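Local coordinates for protein myosin-I heavy chain (Dictyostelium discoideum, PDB 5EJY) that works as an actin-based motor with ATPase activity in early phagocytosis and adhesion, this piece being a MyTH4-FERM unit of its tail, at residues A[12-17]-A[142-147]; A[22-27]-A[45-50]; A[60-65]-A[88-93]; A[104-109]-A[134-139]. All blocks are in the same frame, centred on the assembly; numbering follows the deposited sequence. Where two conformers were deposited one is given.

Contact 1. Residues A[12-17]-A[142-147]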
# COMPACT_ATOMS: atom_id res chain seq x y z
N SER A 12 -32.78 3.75 18.98
CA SER A 12 -34.22 3.51 18.98
C SER A 12 -34.94 4.32 17.90
O SER A 12 -36.03 3.97 17.49
CB SER A 12 -34.82 3.78 20.37
OG SER A 12 -34.60 5.12 20.79
N LEU A 13 -34.32 5.40 17.43
CA LEU A 13 -34.91 6.25 16.40
C LEU A 13 -34.79 5.68 14.99
O LEU A 13 -35.59 6.00 14.11
CB LEU A 13 -34.29 7.64 16.45
CG LEU A 13 -34.75 8.47 17.64
CD1 LEU A 13 -33.87 9.70 17.83
CD2 LEU A 13 -36.22 8.87 17.44
N TYR A 14 -33.79 4.83 14.77
CA TYR A 14 -33.54 4.29 13.44
C TYR A 14 -33.82 2.81 13.41
O TYR A 14 -32.94 1.98 13.65
CB TYR A 14 -32.11 4.60 13.00
CG TYR A 14 -31.86 6.08 12.79
CD1 TYR A 14 -32.12 6.67 11.56
CD2 TYR A 14 -31.39 6.88 13.82
CE1 TYR A 14 -31.91 8.01 11.36
CE2 TYR A 14 -31.18 8.23 13.62
CZ TYR A 14 -31.44 8.79 12.39
OH TYR A 14 -31.23 10.13 12.18
N SER A 15 -35.06 2.47 13.10
CA SER A 15 -35.48 1.08 13.08
C SER A 15 -35.59 0.60 11.64
O SER A 15 -36.28 1.22 10.84
CB SER A 15 -36.85 0.94 13.76
OG SER A 15 -37.36 -0.36 13.54
N PHE A 16 -34.92 -0.51 11.33
CA PHE A 16 -34.95 -1.06 9.97
C PHE A 16 -36.37 -1.36 9.52
O PHE A 16 -36.65 -1.36 8.32
CB PHE A 16 -34.08 -2.32 9.86
CG PHE A 16 -33.89 -2.79 8.44
CD1 PHE A 16 -33.16 -2.03 7.53
CD2 PHE A 16 -34.43 -3.99 8.01
CE1 PHE A 16 -32.98 -2.45 6.23
CE2 PHE A 16 -34.26 -4.43 6.72
CZ PHE A 16 -33.53 -3.65 5.82
N TYR A 17 -37.26 -1.65 10.47
CA TYR A 17 -38.67 -1.84 10.15
C TYR A 17 -39.19 -0.69 9.30
O TYR A 17 -39.87 -0.90 8.30
CB TYR A 17 -39.49 -1.94 11.44
CG TYR A 17 -40.98 -2.03 11.21
CD1 TYR A 17 -41.59 -3.24 10.94
CD2 TYR A 17 -41.78 -0.89 11.28
CE1 TYR A 17 -42.94 -3.34 10.74
CE2 TYR A 17 -43.16 -0.98 11.08
CZ TYR A 17 -43.73 -2.21 10.81
OH TYR A 17 -45.08 -2.34 10.61
N LEU A 142 -29.11 4.70 4.32
CA LEU A 142 -29.30 3.47 5.08
C LEU A 142 -28.37 3.35 6.28
O LEU A 142 -28.65 2.59 7.21
CB LEU A 142 -29.14 2.25 4.15
CG LEU A 142 -29.15 0.84 4.75
CD1 LEU A 142 -30.50 0.50 5.43
CD2 LEU A 142 -28.82 -0.16 3.66
N ILE A 143 -27.27 4.09 6.27
CA ILE A 143 -26.21 3.82 7.23
C ILE A 143 -26.62 3.91 8.71
O ILE A 143 -26.13 3.16 9.52
CB ILE A 143 -24.96 4.68 7.00
CG1 ILE A 143 -23.82 4.21 7.92
CG2 ILE A 143 -25.29 6.16 7.17
CD1 ILE A 143 -22.44 4.67 7.44
N LYS A 144 -27.50 4.84 9.05
CA LYS A 144 -27.95 4.95 10.45
C LYS A 144 -28.79 3.75 10.88
O LYS A 144 -28.69 3.28 12.01
CB LYS A 144 -28.71 6.25 10.68
CG LYS A 144 -27.90 7.49 10.35
CD LYS A 144 -27.54 8.28 11.59
CE LYS A 144 -27.30 9.76 11.26
NZ LYS A 144 -26.87 10.55 12.44
N TYR A 145 -29.62 3.25 9.97
CA TYR A 145 -30.42 2.07 10.27
C TYR A 145 -29.53 0.87 10.45
O TYR A 145 -29.74 0.04 11.34
CB TYR A 145 -31.43 1.80 9.16
CG TYR A 145 -32.44 2.91 8.99
CD1 TYR A 145 -33.59 2.95 9.78
CD2 TYR A 145 -32.25 3.91 8.06
CE1 TYR A 145 -34.52 3.98 9.63
CE2 TYR A 145 -33.17 4.93 7.90
CZ TYR A 145 -34.31 4.96 8.69
OH TYR A 145 -35.22 5.97 8.54
N PHE A 146 -28.51 0.76 9.61
CA PHE A 146 -27.62 -0.39 9.69
C PHE A 146 -26.76 -0.28 10.93
O PHE A 146 -26.52 -1.27 11.61
CB PHE A 146 -26.74 -0.53 8.42
CG PHE A 146 -25.79 -1.68 8.52
CD1 PHE A 146 -26.26 -2.98 8.51
CD2 PHE A 146 -24.43 -1.46 8.68
CE1 PHE A 146 -25.38 -4.06 8.63
CE2 PHE A 146 -23.55 -2.54 8.82
CZ PHE A 146 -24.03 -3.83 8.78
N ALA A 147 -26.32 0.93 11.24
CA ALA A 147 -25.52 1.13 12.44
C ALA A 147 -26.33 0.79 13.70
O ALA A 147 -25.80 0.23 14.66
CB ALA A 147 -25.02 2.56 12.51
O HOH W 1 -32.13 -0.42 12.57

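Contact 2. Residues A[22-27]-A[45-50]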
# COMPACT_ATOMS: atom_id res chain seq x y z
N LYS A 22 -40.74 1.44 3.89
CA LYS A 22 -40.74 2.57 2.97
C LYS A 22 -39.99 2.29 1.67
O LYS A 22 -40.33 2.85 0.62
CB LYS A 22 -40.16 3.82 3.64
CG LYS A 22 -40.11 5.03 2.73
CD LYS A 22 -39.70 6.28 3.49
N ASN A 23 -38.99 1.41 1.72
CA ASN A 23 -38.10 1.23 0.57
C ASN A 23 -38.13 -0.12 -0.14
O ASN A 23 -37.71 -0.22 -1.29
CB ASN A 23 -36.66 1.58 0.97
CG ASN A 23 -36.49 3.04 1.29
OD1 ASN A 23 -36.52 3.89 0.40
ND2 ASN A 23 -36.32 3.35 2.57
N PHE A 24 -38.62 -1.16 0.52
CA PHE A 24 -38.63 -2.48 -0.12
C PHE A 24 -39.55 -2.51 -1.35
O PHE A 24 -40.51 -1.75 -1.46
CB PHE A 24 -39.01 -3.59 0.85
CG PHE A 24 -37.82 -4.22 1.57
CD1 PHE A 24 -36.73 -3.46 1.96
CD2 PHE A 24 -37.82 -5.57 1.87
CE1 PHE A 24 -35.65 -4.04 2.64
CE2 PHE A 24 -36.75 -6.17 2.55
CZ PHE A 24 -35.66 -5.40 2.94
N ASN A 25 -39.22 -3.44 -2.24
CA ASN A 25 -39.85 -3.63 -3.54
C ASN A 25 -41.03 -4.58 -3.34
O ASN A 25 -41.11 -5.63 -3.97
CB ASN A 25 -38.79 -4.24 -4.46
CG ASN A 25 -39.20 -4.30 -5.91
OD1 ASN A 25 -40.05 -3.53 -6.38
ND2 ASN A 25 -38.58 -5.21 -6.65
N ILE A 26 -41.92 -4.22 -2.42
CA ILE A 26 -42.88 -5.18 -1.85
C ILE A 26 -43.78 -5.89 -2.86
O ILE A 26 -43.90 -7.12 -2.83
CB ILE A 26 -43.74 -4.52 -0.75
CG1 ILE A 26 -42.86 -4.22 0.47
CG2 ILE A 26 -44.89 -5.43 -0.35
CD1 ILE A 26 -43.14 -2.87 1.11
N GLU A 27 -44.41 -5.13 -3.75
CA GLU A 27 -45.30 -5.73 -4.74
C GLU A 27 -44.61 -6.84 -5.54
O GLU A 27 -45.12 -7.95 -5.62
CB GLU A 27 -45.84 -4.65 -5.69
N SER A 45 -37.38 -11.00 -6.86
CA SER A 45 -36.96 -9.73 -7.42
C SER A 45 -35.95 -9.11 -6.47
O SER A 45 -35.62 -9.71 -5.45
CB SER A 45 -38.17 -8.81 -7.62
OG SER A 45 -37.81 -7.64 -8.33
N SER A 46 -35.45 -7.92 -6.79
CA SER A 46 -34.54 -7.22 -5.89
C SER A 46 -35.30 -6.81 -4.63
O SER A 46 -36.51 -6.63 -4.68
CB SER A 46 -33.95 -5.99 -6.58
OG SER A 46 -34.96 -5.09 -7.01
N LEU A 47 -34.59 -6.66 -3.51
CA LEU A 47 -35.22 -6.13 -2.29
C LEU A 47 -35.60 -4.67 -2.40
O LEU A 47 -36.65 -4.26 -1.91
CB LEU A 47 -34.32 -6.31 -1.05
CG LEU A 47 -34.05 -7.71 -0.50
CD1 LEU A 47 -33.32 -7.63 0.86
CD2 LEU A 47 -35.34 -8.54 -0.36
N LEU A 48 -34.74 -3.87 -3.03
CA LEU A 48 -35.02 -2.46 -3.20
C LEU A 48 -35.43 -2.19 -4.65
O LEU A 48 -35.38 -3.08 -5.49
CB LEU A 48 -33.81 -1.61 -2.80
CG LEU A 48 -33.31 -1.84 -1.38
CD1 LEU A 48 -32.06 -1.02 -1.08
CD2 LEU A 48 -34.43 -1.51 -0.36
N VAL A 49 -35.85 -0.97 -4.93
CA VAL A 49 -36.33 -0.66 -6.28
C VAL A 49 -35.20 -0.08 -7.11
O VAL A 49 -34.63 0.95 -6.76
CB VAL A 49 -37.50 0.33 -6.24
CG1 VAL A 49 -37.92 0.71 -7.66
CG2 VAL A 49 -38.68 -0.26 -5.43
N HIS A 50 -34.88 -0.74 -8.22
CA HIS A 50 -33.89 -0.23 -9.15
C HIS A 50 -34.56 0.09 -10.50
O HIS A 50 -35.23 -0.75 -11.08
CB HIS A 50 -32.74 -1.23 -9.32
CG HIS A 50 -32.15 -1.69 -8.02
ND1 HIS A 50 -31.15 -0.99 -7.36
CD2 HIS A 50 -32.42 -2.77 -7.25
CE1 HIS A 50 -30.84 -1.62 -6.24
NE2 HIS A 50 -31.59 -2.71 -6.15
O HOH W 2 -36.31 1.34 -2.86

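Contact 3. Residues A[60-65]-A[88-93]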
# COMPACT_ATOMS: atom_id res chain seq x y z
N VAL A 60 -30.83 -9.92 -7.71
CA VAL A 60 -31.33 -11.28 -7.56
C VAL A 60 -30.18 -12.29 -7.58
O VAL A 60 -30.19 -13.24 -6.80
CB VAL A 60 -32.38 -11.63 -8.65
CG1 VAL A 60 -32.68 -13.11 -8.64
CG2 VAL A 60 -33.65 -10.79 -8.46
N GLU A 61 -29.20 -12.09 -8.46
CA GLU A 61 -28.03 -12.97 -8.50
C GLU A 61 -27.21 -12.88 -7.21
O GLU A 61 -26.68 -13.87 -6.71
CB GLU A 61 -27.13 -12.62 -9.70
CG GLU A 61 -27.77 -12.85 -11.05
CD GLU A 61 -26.90 -12.37 -12.20
OE1 GLU A 61 -25.91 -11.65 -11.95
OE2 GLU A 61 -27.21 -12.73 -13.35
N ILE A 62 -27.07 -11.66 -6.70
CA ILE A 62 -26.34 -11.45 -5.45
C ILE A 62 -26.97 -12.28 -4.33
O ILE A 62 -26.28 -12.92 -3.54
CB ILE A 62 -26.31 -9.94 -5.08
CG1 ILE A 62 -25.28 -9.22 -5.96
CG2 ILE A 62 -26.03 -9.76 -3.57
CD1 ILE A 62 -25.32 -7.70 -5.92
N PHE A 63 -28.30 -12.29 -4.28
CA PHE A 63 -28.97 -13.05 -3.24
C PHE A 63 -28.66 -14.53 -3.36
O PHE A 63 -28.39 -15.20 -2.36
CB PHE A 63 -30.48 -12.82 -3.24
CG PHE A 63 -31.16 -13.35 -1.99
CD1 PHE A 63 -31.15 -12.61 -0.82
CD2 PHE A 63 -31.75 -14.60 -1.99
CE1 PHE A 63 -31.77 -13.11 0.33
CE2 PHE A 63 -32.37 -15.09 -0.85
CZ PHE A 63 -32.37 -14.35 0.31
N SER A 64 -28.66 -15.05 -4.58
CA SER A 64 -28.23 -16.43 -4.80
C SER A 64 -26.80 -16.67 -4.30
O SER A 64 -26.51 -17.73 -3.74
CB SER A 64 -28.36 -16.82 -6.27
OG SER A 64 -29.69 -16.62 -6.71
N LYS A 65 -25.91 -15.70 -4.50
CA LYS A 65 -24.54 -15.83 -4.00
C LYS A 65 -24.49 -15.83 -2.47
O LYS A 65 -23.70 -16.57 -1.86
CB LYS A 65 -23.62 -14.73 -4.54
CG LYS A 65 -23.56 -14.62 -6.06
CD LYS A 65 -23.06 -15.89 -6.72
CE LYS A 65 -22.87 -15.65 -8.22
NZ LYS A 65 -22.73 -16.92 -8.99
N VAL A 88 -18.41 -14.45 -2.57
CA VAL A 88 -18.11 -13.21 -1.86
C VAL A 88 -17.50 -12.16 -2.81
O VAL A 88 -17.91 -10.99 -2.81
CB VAL A 88 -17.17 -13.46 -0.66
CG1 VAL A 88 -16.78 -12.15 0.01
CG2 VAL A 88 -17.83 -14.38 0.34
N LYS A 89 -16.54 -12.58 -3.62
CA LYS A 89 -15.91 -11.71 -4.60
C LYS A 89 -16.94 -11.12 -5.56
O LYS A 89 -16.88 -9.94 -5.92
CB LYS A 89 -14.85 -12.49 -5.40
CG LYS A 89 -13.63 -12.90 -4.60
CD LYS A 89 -12.81 -11.69 -4.18
CE LYS A 89 -11.49 -12.11 -3.54
NZ LYS A 89 -10.44 -12.50 -4.51
N PHE A 90 -17.89 -11.94 -5.97
CA PHE A 90 -18.93 -11.46 -6.87
C PHE A 90 -19.72 -10.32 -6.23
O PHE A 90 -19.87 -9.23 -6.81
CB PHE A 90 -19.86 -12.61 -7.26
CG PHE A 90 -20.97 -12.21 -8.19
CD1 PHE A 90 -20.80 -12.27 -9.56
CD2 PHE A 90 -22.17 -11.75 -7.69
CE1 PHE A 90 -21.81 -11.90 -10.42
CE2 PHE A 90 -23.19 -11.36 -8.54
CZ PHE A 90 -23.02 -11.44 -9.91
N ILE A 91 -20.22 -10.57 -5.03
CA ILE A 91 -20.97 -9.59 -4.27
C ILE A 91 -20.22 -8.27 -4.08
O ILE A 91 -20.75 -7.20 -4.35
CB ILE A 91 -21.35 -10.15 -2.88
CG1 ILE A 91 -22.26 -11.37 -3.05
CG2 ILE A 91 -22.06 -9.08 -2.04
CD1 ILE A 91 -22.56 -12.08 -1.77
N LEU A 92 -18.98 -8.36 -3.59
CA LEU A 92 -18.20 -7.18 -3.25
C LEU A 92 -17.76 -6.41 -4.49
O LEU A 92 -17.64 -5.19 -4.46
CB LEU A 92 -16.97 -7.56 -2.42
CG LEU A 92 -17.26 -8.24 -1.09
CD1 LEU A 92 -15.93 -8.50 -0.36
CD2 LEU A 92 -18.20 -7.38 -0.26
N THR A 93 -17.50 -7.13 -5.58
CA THR A 93 -17.10 -6.46 -6.83
C THR A 93 -18.26 -5.63 -7.35
O THR A 93 -18.08 -4.47 -7.75
CB THR A 93 -16.64 -7.48 -7.90
OG1 THR A 93 -15.58 -8.29 -7.37
CG2 THR A 93 -16.11 -6.75 -9.14

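Contact 4. Residues A[104-109]-A[134-139]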
# COMPACT_ATOMS: atom_id res chain seq x y z
N GLU A 104 -28.88 -2.30 -1.40
CA GLU A 104 -29.45 -3.61 -1.73
C GLU A 104 -28.72 -4.74 -1.01
O GLU A 104 -29.34 -5.55 -0.31
CB GLU A 104 -29.40 -3.85 -3.24
CG GLU A 104 -29.85 -5.24 -3.66
CD GLU A 104 -31.36 -5.39 -3.69
OE1 GLU A 104 -32.05 -4.39 -3.99
OE2 GLU A 104 -31.85 -6.50 -3.41
N ILE A 105 -27.39 -4.79 -1.18
CA ILE A 105 -26.57 -5.80 -0.53
C ILE A 105 -26.73 -5.78 0.98
O ILE A 105 -26.94 -6.82 1.61
CB ILE A 105 -25.07 -5.64 -0.92
CG1 ILE A 105 -24.88 -5.89 -2.42
CG2 ILE A 105 -24.18 -6.58 -0.08
CD1 ILE A 105 -23.63 -5.20 -3.00
N TYR A 106 -26.65 -4.60 1.59
CA TYR A 106 -26.76 -4.55 3.05
C TYR A 106 -28.14 -5.02 3.53
O TYR A 106 -28.24 -5.69 4.54
CB TYR A 106 -26.48 -3.15 3.58
CG TYR A 106 -25.01 -2.87 3.82
CD1 TYR A 106 -24.39 -3.29 4.98
CD2 TYR A 106 -24.24 -2.19 2.87
CE1 TYR A 106 -23.04 -3.03 5.22
CE2 TYR A 106 -22.89 -1.92 3.10
CZ TYR A 106 -22.30 -2.34 4.28
OH TYR A 106 -20.97 -2.08 4.52
N CYS A 107 -29.19 -4.68 2.79
CA CYS A 107 -30.55 -5.08 3.17
C CYS A 107 -30.70 -6.58 3.09
O CYS A 107 -31.40 -7.17 3.92
CB CYS A 107 -31.60 -4.40 2.29
SG CYS A 107 -31.87 -2.69 2.65
N GLN A 108 -30.09 -7.20 2.09
CA GLN A 108 -30.12 -8.66 1.99
C GLN A 108 -29.44 -9.32 3.17
O GLN A 108 -29.88 -10.38 3.64
CB GLN A 108 -29.47 -9.14 0.69
CG GLN A 108 -30.23 -8.74 -0.57
CD GLN A 108 -29.61 -9.33 -1.83
OE1 GLN A 108 -28.85 -10.30 -1.77
NE2 GLN A 108 -29.94 -8.75 -2.98
N LEU A 109 -28.35 -8.72 3.66
CA LEU A 109 -27.63 -9.30 4.80
C LEU A 109 -28.36 -9.07 6.13
O LEU A 109 -28.36 -9.94 7.01
CB LEU A 109 -26.20 -8.74 4.88
CG LEU A 109 -25.39 -8.96 3.59
CD1 LEU A 109 -24.01 -8.30 3.66
CD2 LEU A 109 -25.27 -10.45 3.27
N SER A 134 -15.99 -4.16 5.40
CA SER A 134 -14.55 -3.99 5.13
C SER A 134 -14.26 -3.50 3.71
O SER A 134 -13.10 -3.26 3.36
CB SER A 134 -13.82 -5.31 5.37
OG SER A 134 -14.05 -5.79 6.70
N THR A 135 -15.31 -3.37 2.90
CA THR A 135 -15.16 -3.03 1.48
C THR A 135 -15.81 -1.69 1.09
O THR A 135 -15.20 -0.87 0.40
CB THR A 135 -15.67 -4.17 0.56
OG1 THR A 135 -15.15 -5.43 1.02
CG2 THR A 135 -15.22 -3.93 -0.92
N PHE A 136 -17.06 -1.47 1.52
CA PHE A 136 -17.76 -0.21 1.26
C PHE A 136 -18.89 -0.05 2.28
O PHE A 136 -19.42 -1.04 2.79
CB PHE A 136 -18.35 -0.16 -0.17
CG PHE A 136 -19.19 -1.36 -0.50
CD1 PHE A 136 -20.51 -1.45 -0.05
CD2 PHE A 136 -18.65 -2.42 -1.22
CE1 PHE A 136 -21.27 -2.57 -0.32
CE2 PHE A 136 -19.41 -3.55 -1.49
CZ PHE A 136 -20.73 -3.63 -1.04
N PRO A 137 -19.26 1.20 2.57
CA PRO A 137 -20.32 1.40 3.56
C PRO A 137 -21.69 1.49 2.90
O PRO A 137 -21.81 1.63 1.68
CB PRO A 137 -19.93 2.74 4.18
CG PRO A 137 -19.36 3.51 3.01
CD PRO A 137 -18.68 2.48 2.12
N PRO A 138 -22.76 1.38 3.71
CA PRO A 138 -24.09 1.70 3.20
C PRO A 138 -24.10 3.17 2.79
O PRO A 138 -23.27 3.93 3.30
CB PRO A 138 -25.00 1.51 4.43
CG PRO A 138 -24.20 0.61 5.38
CD PRO A 138 -22.76 1.01 5.14
N THR A 139 -25.00 3.56 1.91
CA THR A 139 -25.14 4.97 1.56
C THR A 139 -25.74 5.72 2.75
O THR A 139 -26.22 5.11 3.70
CB THR A 139 -26.02 5.20 0.31
OG1 THR A 139 -27.40 5.11 0.66
CG2 THR A 139 -25.69 4.20 -0.80

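Contact 1. Residues A[12-17]-A[142-147]
The backbone, extended at Tyr14 and Ser15, passes beside the first turn of helix 143-155, closest where the CA atoms of Tyr14 and Tyr145 stand 5.0 Å apart, and Ser15 occupies the N-cap position of helix 16-23. Tyr14 meets one side chain with a face of its ring and another with its edge. Lys144 lays its aliphatic part over the face, CB sitting 3.7 Å from the ring centroid of Tyr14 and CD further out near CZ. The edge of the same ring, led by CD1, points into the face of Tyr145, a T-shaped pair with planes at 81°. Tyr145 CG is anti to its own carbonyl carbon (chi1 -63°), which swings the ring across the backbone at Ser15, and its CD1 comes to 3.4 Å from Ser15 O. Were Tyr14 cut back to an alanine, the Lys144 methylenes and the Tyr145 face would probably lose their aromatic partner. The contact joins the N-terminal part of the chain to helix 143-155 of the helical MyTH4 domain. Water 1 bridges the backbones: it donates to Tyr14 O and, at 2.7 Å, to Tyr145 O, and accepts a weak bond from Phe16 N. Beyond it Phe16 meets Leu142 CD1 with the CE1 edge of its ring at 3.9 Å, and this ring also packs on Cys107 and Ile110 of helix 102-112.

Contact 2. Residues A[22-27]-A[45-50]
Asn25 joins the two segments with both its backbone and its side-chain amide. Its N donates to Leu47 O over 2.7 Å, somewhat bent at 146° and tilted from the carbonyl plane. The side chain, with CG anti to the backbone N (chi1 -170°), turns ND2 to Ser46 O, a straighter bond of 3.2 Å that lies in the plane of the amide. The successive carbonyls of Ser46 and Leu47 are thus both taken by Asn25, while the CA of Phe24 adds a C-H contact to Leu47 O. Ser46 OG reaches forward along its own segment to donate to Leu48 O at 2.6 Å, nearly along the C=O axis. Water 2 joins the next pair, donating to Asn23 O and accepting from Val49 N. Asn23 ND2 is bound to Tyr19 O in its own helix. The apolar part lies beside this polar seam: Phe24 and Leu47 run side by side, Leu47 CB over one ring face and CD1 3.8 Å from Phe24 CZ, while Leu48 CD2 approaches CD1 of that ring. Asn25 is the centre of an inverse gamma turn, just beyond the end of helix 16-23. The loop 45-50 is held by helix 102-112, whose Glu104 accepts from Leu47 N, Leu48 N and His50 NE2, and Ser46 packs against helix 53-70.

Contact 3. Residues A[60-65]-A[88-93]
Phe90 brings the aromatic ring of this contact, and Lys65 covers one of its faces. CE of Lys65 stands 4.0 Å from the ring centroid, and CG approaches the rim at CD2 to 3.6 Å. The ammonium lies farther out, NZ 5.2 Å from the centroid, so any cation-pi attraction is weak; NZ is hydrogen-bonded to a polyethylene glycol molecule, probably from the crystallisation liquor. At the ring edge, near its plane, Glu61 OE1 comes to 3.5 Å from Phe90 CZ, placing a carboxylate oxygen by the slightly positive ring hydrogens, the carboxylate turned 56° from the ring plane; Ile62 CG1 lies 4.0 Å from CE2. Glu61 OE2 is engaged in a salt bridge with Lys57, one turn earlier. Phe90 CG is anti to its backbone N (chi1 180°), which throws the ring across to helix 53-70 among these three side chains. A serine at Phe90 would probably open a gap there, leaving the Lys65 methylenes without the face they rest on and Ile62 CG1 without the ring edge it packs on. Deeper in, Ile91 CG1 packs against both Lys65 CB, at 3.9 Å, and Ile62 CG2, and Ile91 also reaches Ile105 of helix 102-112. The axes of segments 60-65 and 88-93 approach to 9.4 Å at an angle of 146°, so the helices run roughly antiparallel. Such a pair, with buried isoleucines inside and Lys65, Glu61 and Phe90 toward the outside, belongs to the helical bundle of a MyTH4 domain.

Contact 4. Residues A[104-109]-A[134-139]
One hydrogen bond crosses between the segments: Tyr106 OH donates to Phe136 O at 2.5 Å, within the carbonyl plane and at the edge of the tyrosine ring. It gives the phenol of this buried residue an acceptor and ties the helix to a carbonyl that precedes a proline. The CH-pi contact comes from Pro138, whose ring lies over one face of Tyr106: CG is 3.5 Å from the centroid and only 6° off the normal, and CD sits above CZ. With a partner at its edge and another over its face, the phenol ring has little freedom to turn. The remaining contacts are apolar. Phe136 holds CG between its backbone N and carbonyl carbon (chi1 52°), which brings its ring back toward the helix, where CE1 meets Tyr106 CE2 at 3.8 Å and CZ meets Ile105 CD1 at the same distance. Tyr106 further packs on Thr132 and Cys133 of helix 119-133 and meets Phe146 of helix 143-155 edge-to-face. Helix 102-112 is thus touched by helices 119-133 and 143-155, by helix 53-70 through Gln108 and Ala59, and by helix 81-97, which reaches both Ile105 and Phe136, while the loop 134-139, with its Pro137-Pro138 pair, leads from helix 119-133 to helix 143-155.

How the contacts relate
Contacts 2 and 4 are buried, contact 3 partly so, and contact 1 lies at the surface. Contacts 1 and 2 share helix 16-23, one at its start and the other at its end, and touch through Phe16 and Phe24. Helix 102-112, one side of contact 4, meets all the others: Cys107 and Tyr106 touch contact 1, Glu104 binds the loop of contact 2, and Gln108 and Ile105 pack on contact 3. The chemistry follows the place: aromatic edges and faces in contact 1, which like contact 2 has a bridging water, backbone and amide bonds in contact 2, hydrocarbon packing between the helices of contact 3, and a phenol bond beside a proline in contact 4.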